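PDB 1G3Q: CELL division inhibitor from Pyrococcus furiosus, which probably binds and hydrolyses ATP as a MinD-type P-loop ATPase of cell division, and is held here with ADP and magnesium. Local coordinates for residues H60-A64 against G65-V69. Sequence-based numbering, arbitrary orientation.
Sequences HDVLA and GEANV
D61 and V62 hand their carbonyl oxygens to G65 and E66 as the chain leaves helix 59-63, and the two bonds close a Schellman motif. E66 N lies 2.9 Å from D61 O, and G65 N approaches V62 O to 2.8 Å. G65 makes the turn with a positive phi of 74°, where a CB would collide with A64 O. The chain then folds back past the last helical turn, and A67 O receives a CA-H...O contact from V62 CA at 3.4 Å.

V62 carries the side-chain contact. Both of its methyls flank A67 O, with CG1 3.6 Å from that oxygen, and reach on to V69: CG1, anti to the backbone N (chi1 -179°), lies 4.0 Å from V69 CB, while CG2 comes to 3.7 Å from V69 CA. V104 of helix 101-106 touches both of these buried valines. An alanine here would lack both methyls, and would probably leave V69 and A67 O without their apolar cover from helix 59-63 and a gap beside V104. On the partly exposed side of the turn, the CB atoms of D61 and A67 lie 4.0 Å apart, whereas the D61 carboxylate turns back to T58 N, bonded through OD2.

Polar and apolar roles are thus divided: backbone bonds satisfy two carbonyls at the helix C-terminus, and the valine pair packs the outgoing loop, which leads to strand 74-75, against V104 of helix 101-106.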
ATOM      1  N   HIS A  60     -10.491  11.862  -4.505  1.00 13.61           N
ATOM      2  CA  HIS A  60     -10.923  12.270  -5.839  1.00 13.85           C
ATOM      3  C   HIS A  60     -11.503  13.682  -5.825  1.00 14.48           C
ATOM      4  O   HIS A  60     -11.291  14.458  -6.762  1.00 14.35           O
ATOM      5  CB  HIS A  60     -11.952  11.279  -6.397  1.00 12.80           C
ATOM      6  CG  HIS A  60     -11.382   9.925  -6.692  1.00 12.29           C
ATOM      7  ND1 HIS A  60     -10.967   9.059  -5.703  1.00 11.59           N
ATOM      8  CD2 HIS A  60     -11.149   9.295  -7.867  1.00 11.81           C
ATOM      9  CE1 HIS A  60     -10.504   7.953  -6.257  1.00 12.28           C
ATOM     10  NE2 HIS A  60     -10.604   8.070  -7.569  1.00 11.88           N
ATOM     11  N   ASP A  61     -12.232  14.010  -4.762  1.00 14.79           N
ATOM     12  CA  ASP A  61     -12.816  15.339  -4.617  1.00 15.88           C
ATOM     13  C   ASP A  61     -11.690  16.354  -4.480  1.00 15.83           C
ATOM     14  O   ASP A  61     -11.732  17.438  -5.065  1.00 15.84           O
ATOM     15  CB  ASP A  61     -13.710  15.399  -3.375  1.00 16.42           C
ATOM     16  CG  ASP A  61     -14.989  14.607  -3.540  1.00 17.45           C
ATOM     17  OD1 ASP A  61     -15.790  14.959  -4.429  1.00 16.93           O
ATOM     18  OD2 ASP A  61     -15.195  13.637  -2.781  1.00 17.95           O
ATOM     19  N   VAL A  62     -10.680  15.988  -3.699  1.00 15.85           N
ATOM     20  CA  VAL A  62      -9.525  16.848  -3.471  1.00 15.80           C
ATOM     21  C   VAL A  62      -8.774  17.081  -4.781  1.00 16.25           C
ATOM     22  O   VAL A  62      -8.447  18.223  -5.126  1.00 16.13           O
ATOM     23  CB  VAL A  62      -8.557  16.207  -2.441  1.00 16.18           C
ATOM     24  CG1 VAL A  62      -7.373  17.128  -2.187  1.00 15.86           C
ATOM     25  CG2 VAL A  62      -9.300  15.918  -1.133  1.00 15.81           C
ATOM     26  N   LEU A  63      -8.519  16.000  -5.514  1.00 15.93           N
ATOM     27  CA  LEU A  63      -7.797  16.073  -6.782  1.00 16.21           C
ATOM     28  C   LEU A  63      -8.571  16.808  -7.869  1.00 16.88           C
ATOM     29  O   LEU A  63      -8.001  17.198  -8.890  1.00 16.95           O
ATOM     30  CB  LEU A  63      -7.432  14.666  -7.266  1.00 15.29           C
ATOM     31  CG  LEU A  63      -6.549  13.834  -6.328  1.00 15.12           C
ATOM     32  CD1 LEU A  63      -6.344  12.447  -6.920  1.00 14.27           C
ATOM     33  CD2 LEU A  63      -5.207  14.527  -6.112  1.00 14.77           C
ATOM     34  N   ALA A  64      -9.870  16.991  -7.657  1.00 17.49           N
ATOM     35  CA  ALA A  64     -10.697  17.708  -8.621  1.00 18.38           C
ATOM     36  C   ALA A  64     -10.739  19.175  -8.205  1.00 18.73           C
ATOM     37  O   ALA A  64     -11.351  20.007  -8.873  1.00 18.52           O
ATOM     38  CB  ALA A  64     -12.111  17.127  -8.653  1.00 18.16           C
ATOM     39  N   GLY A  65     -10.070  19.478  -7.094  1.00 19.47           N
ATOM     40  CA  GLY A  65     -10.028  20.838  -6.586  1.00 19.77           C
ATOM     41  C   GLY A  65     -11.340  21.255  -5.951  1.00 20.37           C
ATOM     42  O   GLY A  65     -11.627  22.449  -5.832  1.00 20.57           O
ATOM     43  N   GLU A  66     -12.138  20.275  -5.534  1.00 20.32           N
ATOM     44  CA  GLU A  66     -13.436  20.558  -4.928  1.00 20.92           C
ATOM     45  C   GLU A  66     -13.470  20.403  -3.411  1.00 20.57           C
ATOM     46  O   GLU A  66     -14.516  20.597  -2.790  1.00 20.85           O
ATOM     47  CB  GLU A  66     -14.512  19.658  -5.547  1.00 21.98           C
ATOM     48  CG  GLU A  66     -14.805  19.934  -7.014  1.00 24.53           C
ATOM     49  CD  GLU A  66     -15.284  21.354  -7.254  1.00 26.24           C
ATOM     50  OE1 GLU A  66     -16.212  21.805  -6.545  1.00 27.39           O
ATOM     51  OE2 GLU A  66     -14.736  22.022  -8.155  1.00 28.52           O
ATOM     52  N   ALA A  67     -12.339  20.051  -2.811  1.00 19.85           N
ATOM     53  CA  ALA A  67     -12.290  19.880  -1.364  1.00 19.73           C
ATOM     54  C   ALA A  67     -10.873  19.960  -0.815  1.00 19.16           C
ATOM     55  O   ALA A  67      -9.913  19.640  -1.510  1.00 18.75           O
ATOM     56  CB  ALA A  67     -12.915  18.536  -0.979  1.00 19.30           C
ATOM     57  N   ASN A  68     -10.754  20.390   0.437  1.00 19.36           N
ATOM     58  CA  ASN A  68      -9.458  20.473   1.097  1.00 19.67           C
ATOM     59  C   ASN A  68      -9.133  19.062   1.577  1.00 19.16           C
ATOM     60  O   ASN A  68     -10.012  18.357   2.072  1.00 19.08           O
ATOM     61  CB  ASN A  68      -9.524  21.440   2.280  1.00 20.76           C
ATOM     62  CG  ASN A  68      -9.793  22.867   1.845  1.00 22.09           C
ATOM     63  OD1 ASN A  68      -9.134  23.375   0.941  1.00 22.96           O
ATOM     64  ND2 ASN A  68     -10.758  23.520   2.486  1.00 21.99           N
ATOM     65  N   VAL A  69      -7.880  18.646   1.432  1.00 18.74           N
ATOM     66  CA  VAL A  69      -7.495  17.299   1.830  1.00 18.15           C
ATOM     67  C   VAL A  69      -7.854  16.987   3.287  1.00 18.10           C
ATOM     68  O   VAL A  69      -8.099  15.832   3.635  1.00 17.15           O
ATOM     69  CB  VAL A  69      -5.986  17.055   1.597  1.00 18.38           C
ATOM     70  CG1 VAL A  69      -5.158  17.859   2.589  1.00 18.44           C
ATOM     71  CG2 VAL A  69      -5.682  15.564   1.688  1.00 18.07           C
TER